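Local atomic coordinates of lipolytic enzyme (Clostridium thermocellum, PDB entry 2VPT), a protein that removes acetyl groups from acetylated xylan, serving as the catalytic domain of a cellulosomal family 3 carbohydrate esterase. Residues I75-N80 with Q113-K118; L102-L107 with Q137-I142; F158-I164 with I190-Y194. All coordinates share one frame; numbering follows the deposited sequence.

Interaction 1 (I75-N80 with Q113-K118)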
loop_
_atom_site.group_PDB
_atom_site.type_symbol
_atom_site.label_atom_id
_atom_site.label_comp_id
_atom_site.label_asym_id
_atom_site.label_seq_id
_atom_site.Cartn_x
_atom_site.Cartn_y
_atom_site.Cartn_z
ATOM N N ILE A 75 -1.299 16.452 -8.685
ATOM C CA ILE A 75 -2.675 16.071 -9.008
ATOM C C ILE A 75 -3.099 16.468 -10.434
ATOM O O ILE A 75 -3.951 15.815 -11.033
ATOM C CB ILE A 75 -3.645 16.629 -7.965
ATOM C CG1 ILE A 75 -5.005 15.911 -8.043
ATOM C CG2 ILE A 75 -3.750 18.142 -8.078
ATOM C CD1 ILE A 75 -5.891 16.162 -6.831
ATOM N N ASN A 76 -2.493 17.505 -11.017
ATOM C CA ASN A 76 -2.850 17.873 -12.389
ATOM C C ASN A 76 -2.561 16.718 -13.321
ATOM O O ASN A 76 -3.343 16.421 -14.221
ATOM C CB ASN A 76 -2.079 19.096 -12.878
ATOM C CG ASN A 76 -2.449 20.349 -12.146
ATOM O OD1 ASN A 76 -3.280 20.347 -11.238
ATOM N ND2 ASN A 76 -1.815 21.457 -12.544
ATOM N N ASN A 77 -1.434 16.053 -13.092
ATOM C CA ASN A 77 -1.074 14.890 -13.898
ATOM C C ASN A 77 -2.014 13.710 -13.680
ATOM O O ASN A 77 -2.418 13.035 -14.636
ATOM C CB ASN A 77 0.370 14.472 -13.629
ATOM C CG ASN A 77 1.365 15.562 -13.984
ATOM O OD1 ASN A 77 1.183 16.296 -14.951
ATOM N ND2 ASN A 77 2.429 15.659 -13.207
ATOM N N TRP A 78 -2.367 13.463 -12.422
ATOM C CA TRP A 78 -3.278 12.369 -12.102
ATOM C C TRP A 78 -4.642 12.599 -12.754
ATOM O O TRP A 78 -5.235 11.687 -13.320
ATOM C CB TRP A 78 -3.450 12.247 -10.590
ATOM C CG TRP A 78 -2.186 12.008 -9.833
ATOM C CD1 TRP A 78 -0.995 11.548 -10.321
ATOM C CD2 TRP A 78 -2.000 12.181 -8.437
ATOM N NE1 TRP A 78 -0.077 11.463 -9.315
ATOM C CE2 TRP A 78 -0.676 11.818 -8.139
ATOM C CE3 TRP A 78 -2.837 12.586 -7.402
ATOM C CZ2 TRP A 78 -0.158 11.878 -6.850
ATOM C CZ3 TRP A 78 -2.316 12.645 -6.120
ATOM C CH2 TRP A 78 -0.996 12.294 -5.861
ATOM N N LEU A 79 -5.153 13.820 -12.653
ATOM C CA LEU A 79 -6.427 14.165 -13.274
ATOM C C LEU A 79 -6.396 13.985 -14.783
ATOM O O LEU A 79 -7.348 13.478 -15.366
ATOM C CB LEU A 79 -6.792 15.613 -12.932
ATOM C CG LEU A 79 -7.201 15.843 -11.470
ATOM C CD1 LEU A 79 -7.228 17.340 -11.129
ATOM C CD2 LEU A 79 -8.552 15.227 -11.201
ATOM N N ASN A 80 -5.319 14.432 -15.416
ATOM C CA ASN A 80 -5.223 14.306 -16.870
ATOM C C ASN A 80 -5.064 12.848 -17.298
ATOM O O ASN A 80 -5.619 12.431 -18.312
ATOM C CB ASN A 80 -4.088 15.176 -17.414
ATOM C CG ASN A 80 -4.443 16.665 -17.424
ATOM O OD1 ASN A 80 -3.577 17.523 -17.218
ATOM N ND2 ASN A 80 -5.716 16.971 -17.657
ATOM N N GLN A 113 -7.643 24.481 -7.640
ATOM C CA GLN A 113 -6.762 23.876 -8.630
ATOM C C GLN A 113 -7.413 22.705 -9.360
ATOM O O GLN A 113 -7.308 22.574 -10.570
ATOM C CB GLN A 113 -5.476 23.407 -7.952
ATOM C CG GLN A 113 -4.471 22.769 -8.897
ATOM C CD GLN A 113 -3.241 22.246 -8.159
ATOM O OE1 GLN A 113 -2.984 22.620 -7.027
ATOM N NE2 GLN A 113 -2.486 21.377 -8.805
ATOM N N ILE A 114 -8.090 21.847 -8.607
ATOM C CA ILE A 114 -8.792 20.711 -9.194
ATOM C C ILE A 114 -9.805 21.166 -10.251
ATOM O O ILE A 114 -9.837 20.620 -11.346
ATOM C CB ILE A 114 -9.460 19.842 -8.091
ATOM C CG1 ILE A 114 -8.377 19.113 -7.277
ATOM C CG2 ILE A 114 -10.475 18.854 -8.698
ATOM C CD1 ILE A 114 -8.828 18.563 -5.952
ATOM N N PHE A 115 -10.626 22.157 -9.925
ATOM C CA PHE A 115 -11.618 22.658 -10.893
ATOM C C PHE A 115 -10.993 23.407 -12.071
ATOM O O PHE A 115 -11.567 23.441 -13.158
ATOM C CB PHE A 115 -12.637 23.553 -10.196
ATOM C CG PHE A 115 -13.607 22.814 -9.313
ATOM C CD1 PHE A 115 -14.527 21.925 -9.856
ATOM C CD2 PHE A 115 -13.628 23.026 -7.949
ATOM C CE1 PHE A 115 -15.420 21.263 -9.045
ATOM C CE2 PHE A 115 -14.522 22.369 -7.142
ATOM C CZ PHE A 115 -15.422 21.484 -7.696
ATOM N N THR A 116 -9.826 24.003 -11.863
ATOM C CA THR A 116 -9.104 24.667 -12.953
ATOM C C THR A 116 -8.704 23.643 -14.014
ATOM O O THR A 116 -8.885 23.871 -15.205
ATOM C CB THR A 116 -7.877 25.447 -12.429
ATOM O OG1 THR A 116 -8.309 26.451 -11.502
ATOM C CG2 THR A 116 -7.109 26.105 -13.571
ATOM N N VAL A 117 -8.200 22.487 -13.578
ATOM C CA VAL A 117 -7.773 21.434 -14.484
ATOM C C VAL A 117 -8.943 20.638 -15.062
ATOM O O VAL A 117 -8.925 20.276 -16.239
ATOM C CB VAL A 117 -6.809 20.456 -13.771
ATOM C CG1 VAL A 117 -6.441 19.292 -14.695
ATOM C CG2 VAL A 117 -5.564 21.195 -13.283
ATOM N N LYS A 118 -9.954 20.359 -14.236
ATOM C CA LYS A 118 -11.139 19.595 -14.660
ATOM C C LYS A 118 -12.429 20.308 -14.249
ATOM O O LYS A 118 -13.060 19.976 -13.256
ATOM C CB LYS A 118 -11.076 18.166 -14.103
ATOM C CG LYS A 118 -9.941 17.334 -14.701
ATOM C CD LYS A 118 -10.117 17.091 -16.205
ATOM C CE LYS A 118 -9.099 16.111 -16.757
ATOM N NZ LYS A 118 -9.307 15.873 -18.210
HETATM O O HOH W 1 -7.888 13.783 -19.316
HETATM O O HOH W 2 -7.228 19.235 -18.199
#
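The amide nitrogen NE2 of Q113 is held by two carbonyl oxygens of the facing helix: OD1 of N76 and, one turn earlier, the backbone O of A72. The bond from Q113 NE2 to N76 OD1 measures 2.8 Å and is nearly straight, with an angle of 170° at the hydrogen. It follows the plane of the donor amide, but the nitrogen stands 47° out of the N76 carbonyl plane, away from a lone-pair direction. The two amide planes are almost perpendicular. Q113 reaches this far because its CG points opposite the backbone N and the chain stays extended from there. Its end passes obliquely over I75, whose CG2 is 3.5 Å from Q113 NE2. V117 CG2 presses against the same N76 carboxamide, 3.2 Å from OD1, a tight approach.

Below this polar layer the contact is apolar. I75 CD1 meets I114 CG1 at 3.9 Å, the two side chains crossing at about a right angle, and L79 CB lies 4.1 Å from V117 CG1. L79 CB also touches K118 CG at 4.0 Å. K118 has left helical geometry, and its side chain, bent at chi2, runs along the end of the facing segment. There its ammonium group bonds N83 OD1 and a water held by N80 O. A second water, 2.8 Å from N80 ND2, joins that amide to V117 O.

The axes of the two short segments come within 10.0 Å and cross at -41°, so these parts of helices 68-82 and 104-117 point broadly the same way while clearly inclined to each other. Beneath them lies the central sheet: I75 rests on V11 of strand 5-12, L79 and I114 on strand 86-90, and I114 also on L123 of strand 122-126.

Interaction 2 (L102-L107 with Q137-I142)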
loop_
_atom_site.group_PDB
_atom_site.type_symbol
_atom_site.label_atom_id
_atom_site.label_comp_id
_atom_site.label_asym_id
_atom_site.label_seq_id
_atom_site.Cartn_x
_atom_site.Cartn_y
_atom_site.Cartn_z
ATOM N N LEU A 102 -2.016 23.777 10.428
ATOM C CA LEU A 102 -3.368 24.100 9.884
ATOM C C LEU A 102 -3.587 24.687 8.490
ATOM O O LEU A 102 -3.819 25.867 8.347
ATOM C CB LEU A 102 -4.169 24.874 10.954
ATOM C CG LEU A 102 -5.631 24.465 11.198
ATOM C CD1 LEU A 102 -6.458 24.516 9.942
ATOM C CD2 LEU A 102 -5.682 23.091 11.858
ATOM N N ASN A 103 -3.609 23.823 7.462
ATOM C CA ASN A 103 -3.500 24.301 6.104
ATOM C C ASN A 103 -4.828 24.568 5.419
ATOM O O ASN A 103 -5.136 24.011 4.360
ATOM C CB ASN A 103 -2.619 23.358 5.283
ATOM C CG ASN A 103 -1.997 24.029 4.081
ATOM O OD1 ASN A 103 -2.207 25.226 3.833
ATOM N ND2 ASN A 103 -1.206 23.267 3.316
ATOM N N ALA A 104 -5.593 25.467 6.020
ATOM C CA ALA A 104 -6.829 25.935 5.444
ATOM C C ALA A 104 -6.608 26.544 4.068
ATOM O O ALA A 104 -7.325 26.236 3.122
ATOM C CB ALA A 104 -7.479 26.936 6.384
ATOM N N THR A 105 -5.607 27.416 3.938
ATOM C CA THR A 105 -5.352 28.043 2.655
ATOM C C THR A 105 -4.927 27.034 1.580
ATOM O O THR A 105 -5.354 27.121 0.420
ATOM C CB THR A 105 -4.289 29.174 2.773
ATOM O OG1 THR A 105 -4.806 30.218 3.605
ATOM C CG2 THR A 105 -3.965 29.733 1.418
ATOM N N GLY A 106 -4.100 26.071 1.968
ATOM C CA GLY A 106 -3.674 25.027 1.050
ATOM C C GLY A 106 -4.842 24.195 0.540
ATOM O O GLY A 106 -4.916 23.912 -0.652
ATOM N N LEU A 107 -5.761 23.843 1.435
ATOM C CA LEU A 107 -6.946 23.067 1.035
ATOM C C LEU A 107 -7.812 23.869 0.058
ATOM O O LEU A 107 -8.241 23.360 -0.972
ATOM C CB LEU A 107 -7.748 22.636 2.255
ATOM C CG LEU A 107 -8.982 21.785 1.938
ATOM C CD1 LEU A 107 -8.569 20.455 1.275
ATOM C CD2 LEU A 107 -9.799 21.569 3.206
ATOM N N GLN A 137 -9.004 20.295 15.403
ATOM C CA GLN A 137 -8.706 21.678 15.080
ATOM C C GLN A 137 -8.738 21.932 13.576
ATOM O O GLN A 137 -9.174 22.981 13.107
ATOM C CB GLN A 137 -7.332 22.070 15.627
ATOM C CG GLN A 137 -7.126 23.567 15.721
ATOM C CD GLN A 137 -5.762 23.974 16.251
ATOM O OE1 GLN A 137 -4.822 23.178 16.322
ATOM N NE2 GLN A 137 -5.650 25.236 16.610
ATOM N N TYR A 138 -8.249 20.954 12.813
ATOM C CA TYR A 138 -8.293 21.021 11.353
ATOM C C TYR A 138 -9.708 20.719 10.837
ATOM O O TYR A 138 -10.209 21.414 9.959
ATOM C CB TYR A 138 -7.277 20.046 10.751
ATOM C CG TYR A 138 -7.291 19.973 9.248
ATOM C CD1 TYR A 138 -7.188 21.105 8.473
ATOM C CD2 TYR A 138 -7.412 18.759 8.595
ATOM C CE1 TYR A 138 -7.201 21.052 7.114
ATOM C CE2 TYR A 138 -7.436 18.694 7.234
ATOM C CZ TYR A 138 -7.333 19.833 6.483
ATOM O OH TYR A 138 -7.357 19.810 5.104
ATOM N N ASN A 139 -10.360 19.720 11.412
ATOM C CA ASN A 139 -11.743 19.410 11.015
ATOM C C ASN A 139 -12.605 20.673 11.054
ATOM O O ASN A 139 -13.420 20.909 10.156
ATOM C CB ASN A 139 -12.368 18.381 11.953
ATOM C CG ASN A 139 -11.863 16.976 11.729
ATOM O OD1 ASN A 139 -11.167 16.685 10.756
ATOM N ND2 ASN A 139 -12.228 16.086 12.637
ATOM N N ALA A 140 -12.414 21.496 12.091
ATOM C CA ALA A 140 -13.240 22.682 12.279
ATOM C C ALA A 140 -13.258 23.602 11.078
ATOM O O ALA A 140 -14.274 24.244 10.812
ATOM C CB ALA A 140 -12.777 23.459 13.508
ATOM N N VAL A 141 -12.142 23.728 10.364
ATOM C CA VAL A 141 -12.060 24.697 9.261
ATOM C C VAL A 141 -12.650 24.224 7.934
ATOM O O VAL A 141 -12.949 25.032 7.059
ATOM C CB VAL A 141 -10.608 25.197 9.012
ATOM C CG1 VAL A 141 -9.978 25.687 10.331
ATOM C CG2 VAL A 141 -9.741 24.139 8.343
ATOM N N ILE A 142 -12.849 22.916 7.775
ATOM C CA ILE A 142 -13.184 22.375 6.465
ATOM C C ILE A 142 -14.602 22.723 5.969
ATOM O O ILE A 142 -14.752 23.118 4.824
ATOM C CB ILE A 142 -12.920 20.859 6.440
ATOM C CG1 ILE A 142 -11.419 20.594 6.640
ATOM C CG2 ILE A 142 -13.379 20.254 5.103
ATOM C CD1 ILE A 142 -11.053 19.131 6.797
#
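L107 and Y138 meet where the capped start of helix 104-117 packs on segment 137-142, within the alpha/beta fold of an SGNH hydrolase. With L107 CG trans to the backbone N (chi1 -178°) and CD2 continuing the extended chain, that branch reaches toward segment 137-142, 3.6 Å from Y138 OH and 3.9 Å from I142 CG1. Y138 also has CG opposite its backbone N; its ring reaches back toward the helix start, and its hydroxyl is fixed by a hydrogen bond to the backbone O of I91. I142 CD1 lies over one face of that ring, offset toward the rim.

L102 was modelled in two conformers, so its contacts are less certain. In the one described, chi1 of -135° is far from a staggered value. CD2 lies 3.4 Å from Y138 CA, while CD1 comes in at the edge of the Y138 ring, near its plane, and meets V141 CG2 at 3.7 Å, the two side chains sliding past each other in opposite directions. A104 CB touches the same V141 methyl at 4.1 Å.

N103 caps the start of the helix: its amide ND2 bonds D95 OD1, while its OD1 accepts from G106 N at 2.8 Å, a bent bond with an angle of 134° at the hydrogen.

Interaction 3 (F158-I164 with I190-Y194)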
loop_
_atom_site.group_PDB
_atom_site.type_symbol
_atom_site.label_atom_id
_atom_site.label_comp_id
_atom_site.label_asym_id
_atom_site.label_seq_id
_atom_site.Cartn_x
_atom_site.Cartn_y
_atom_site.Cartn_z
ATOM N N PHE A 158 -19.254 18.527 1.078
ATOM C CA PHE A 158 -18.582 18.136 2.302
ATOM C C PHE A 158 -19.038 16.756 2.746
ATOM O O PHE A 158 -20.225 16.443 2.755
ATOM C CB PHE A 158 -18.880 19.177 3.400
ATOM C CG PHE A 158 -18.285 18.864 4.744
ATOM C CD1 PHE A 158 -16.926 18.625 4.900
ATOM C CD2 PHE A 158 -19.081 18.847 5.867
ATOM C CE1 PHE A 158 -16.406 18.353 6.149
ATOM C CE2 PHE A 158 -18.562 18.586 7.110
ATOM C CZ PHE A 158 -17.219 18.333 7.253
ATOM N N VAL A 159 -18.082 15.925 3.129
ATOM C CA VAL A 159 -18.342 14.604 3.675
ATOM C C VAL A 159 -17.873 14.605 5.121
ATOM O O VAL A 159 -16.670 14.659 5.409
ATOM C CB VAL A 159 -17.631 13.513 2.860
ATOM C CG1 VAL A 159 -17.865 12.135 3.494
ATOM C CG2 VAL A 159 -18.095 13.564 1.392
ATOM N N LYS A 160 -18.832 14.593 6.040
ATOM C CA LYS A 160 -18.524 14.728 7.455
ATOM C C LYS A 160 -18.146 13.396 8.094
ATOM O O LYS A 160 -18.887 12.833 8.894
ATOM C CB LYS A 160 -19.722 15.351 8.191
ATOM C CG LYS A 160 -19.390 15.823 9.597
ATOM C CD LYS A 160 -20.555 16.542 10.257
ATOM C CE LYS A 160 -20.420 16.600 11.748
ATOM N NZ LYS A 160 -21.370 17.592 12.337
ATOM N N LEU A 161 -16.961 12.895 7.763
ATOM C CA LEU A 161 -16.461 11.680 8.390
ATOM C C LEU A 161 -16.350 11.797 9.907
ATOM O O LEU A 161 -16.408 10.793 10.635
ATOM C CB LEU A 161 -15.113 11.261 7.783
ATOM C CG LEU A 161 -15.124 10.982 6.275
ATOM C CD1 LEU A 161 -13.761 10.534 5.799
ATOM C CD2 LEU A 161 -16.188 9.945 5.909
ATOM N N SER A 162 -16.200 13.030 10.403
ATOM C CA SER A 162 -16.130 13.252 11.848
ATOM C C SER A 162 -17.418 12.937 12.608
ATOM O O SER A 162 -17.383 12.882 13.841
ATOM C CB SER A 162 -15.713 14.689 12.152
ATOM O OG SER A 162 -16.643 15.620 11.632
ATOM N N GLU A 163 -18.518 12.703 11.889
ATOM C CA GLU A 163 -19.780 12.293 12.529
ATOM C C GLU A 163 -19.785 10.809 12.913
ATOM O O GLU A 163 -20.746 10.324 13.541
ATOM C CB GLU A 163 -20.979 12.643 11.642
ATOM C CG GLU A 163 -21.338 11.595 10.589
ATOM C CD GLU A 163 -22.463 12.027 9.681
ATOM O OE1 GLU A 163 -22.699 13.244 9.529
ATOM O OE2 GLU A 163 -23.108 11.134 9.096
ATOM N N ILE A 164 -18.731 10.084 12.547
ATOM C CA ILE A 164 -18.521 8.713 12.993
ATOM C C ILE A 164 -18.832 8.557 14.481
ATOM O O ILE A 164 -18.446 9.396 15.295
ATOM C CB ILE A 164 -17.063 8.233 12.665
ATOM C CG1 ILE A 164 -16.891 6.743 12.976
ATOM C CG2 ILE A 164 -16.031 9.091 13.414
ATOM C CD1 ILE A 164 -15.612 6.150 12.382
ATOM N N ILE A 190 -20.325 6.472 5.832
ATOM C CA ILE A 190 -20.514 7.918 5.812
ATOM C C ILE A 190 -20.250 8.468 4.403
ATOM O O ILE A 190 -21.004 9.293 3.907
ATOM C CB ILE A 190 -19.660 8.617 6.879
ATOM C CG1 ILE A 190 -20.019 8.112 8.285
ATOM C CG2 ILE A 190 -19.831 10.139 6.790
ATOM C CD1 ILE A 190 -19.012 8.466 9.353
ATOM N N TRP A 191 -19.198 8.002 3.721
ATOM C CA TRP A 191 -19.049 8.368 2.323
ATOM C C TRP A 191 -20.327 8.046 1.542
ATOM O O TRP A 191 -20.778 8.849 0.729
ATOM C CB TRP A 191 -17.895 7.615 1.651
ATOM C CG TRP A 191 -16.493 8.119 1.965
ATOM C CD1 TRP A 191 -15.619 7.559 2.830
ATOM C CD2 TRP A 191 -15.820 9.260 1.395
ATOM N NE1 TRP A 191 -14.435 8.272 2.845
ATOM C CE2 TRP A 191 -14.539 9.312 1.966
ATOM C CE3 TRP A 191 -16.173 10.231 0.455
ATOM C CZ2 TRP A 191 -13.610 10.314 1.637
ATOM C CZ3 TRP A 191 -15.259 11.222 0.132
ATOM C CH2 TRP A 191 -13.992 11.247 0.712
ATOM N N TYR A 192 -20.873 6.843 1.744
ATOM C CA TYR A 192 -22.089 6.456 1.044
ATOM C C TYR A 192 -23.210 7.460 1.318
ATOM O O TYR A 192 -23.828 7.966 0.396
ATOM C CB TYR A 192 -22.494 5.033 1.429
ATOM C CG TYR A 192 -23.742 4.544 0.716
ATOM C CD1 TYR A 192 -23.652 3.844 -0.476
ATOM C CD2 TYR A 192 -25.003 4.805 1.232
ATOM C CE1 TYR A 192 -24.785 3.397 -1.127
ATOM C CE2 TYR A 192 -26.138 4.353 0.596
ATOM C CZ TYR A 192 -26.023 3.670 -0.588
ATOM O OH TYR A 192 -27.166 3.220 -1.227
ATOM N N LYS A 193 -23.448 7.728 2.591
ATOM C CA LYS A 193 -24.490 8.687 2.998
ATOM C C LYS A 193 -24.412 10.004 2.230
ATOM O O LYS A 193 -25.412 10.521 1.728
ATOM C CB LYS A 193 -24.404 8.919 4.504
ATOM C CG LYS A 193 -25.297 10.042 5.041
ATOM C CD LYS A 193 -25.156 10.167 6.538
ATOM C CE LYS A 193 -25.892 11.400 7.042
ATOM N NZ LYS A 193 -25.761 11.573 8.491
ATOM N N TYR A 194 -23.206 10.559 2.151
ATOM C CA TYR A 194 -23.014 11.887 1.570
ATOM C C TYR A 194 -22.840 11.903 0.055
ATOM O O TYR A 194 -22.949 12.949 -0.566
ATOM C CB TYR A 194 -21.837 12.606 2.272
ATOM C CG TYR A 194 -22.189 13.112 3.664
ATOM C CD1 TYR A 194 -22.707 14.387 3.842
ATOM C CD2 TYR A 194 -21.992 12.341 4.795
ATOM C CE1 TYR A 194 -23.043 14.849 5.089
ATOM C CE2 TYR A 194 -22.334 12.804 6.069
ATOM C CZ TYR A 194 -22.861 14.069 6.203
ATOM O OH TYR A 194 -23.207 14.567 7.448
HETATM O O HOH W 3 -22.161 15.727 0.468
#
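The C-terminal helix 181-203 packs against the edge strand 156-159 and the 3-10 turn that follows it, a helix-on-sheet layer of the SGNH-hydrolase fold. E163 divides its oxygens between two residues of the helix: OE1 accepts a short 2.5 Å bond from Y194 OH, and OE2 forms a salt bridge with K193 NZ at 2.8 Å. Both are met on the syn side, roughly 30° out of the carboxylate plane, which fixes the rotation of the group. E163 CG sits between backbone N and carbonyl carbon, chi1 of 86° being well off the staggered value, and the extended chain beyond it carries the carboxylate to K193 and Y194.

Over one face of the Y194 ring, near its centre, stands K160 N at 3.9 Å above the plane; this buried nitrogen has no hydrogen-bond partner in the model, and its N-H points roughly at the ring. I190 packs against the 3-10 turn, its CG2 3.8 Å from L161 CD2 and its CD1 3.8 Å from I164 CB.

Deeper in, two CH-pi contacts share one face of W191: V159 CG1 over the six-membered ring and L161 CD2 over the five-membered ring, 4.1 Å from its centroid. W191 in turn stacks with Y27 and F88 and touches F124 and A126 of strand 122-126 and L31 of helix 28-37.

How the interactions relate
From the N terminus, helix 68-82 supplies the first half of interaction 1; the chain then passes through strand 86-90 before helix 104-117 returns to close that loop. Interaction 2 opens just before and in the first turn of this helix, before its end completes interaction 1, so the two cross, sharing the helix without touching. Interaction 2 closes at 137-142, after strand 122-126. Interaction 3 follows in series with both. Interaction 1 thus joins two helices lying on the sheet, interaction 2 ties one of them to segment 137-142, and interaction 3 ties the last strand, 156-159, to C-terminal helix 181-203. Interactions 2 and 3 touch, I142 CG2 lying 3.7 Å from F158 CE1, whereas 1 and 3 lie on opposite sides of the chain's centre.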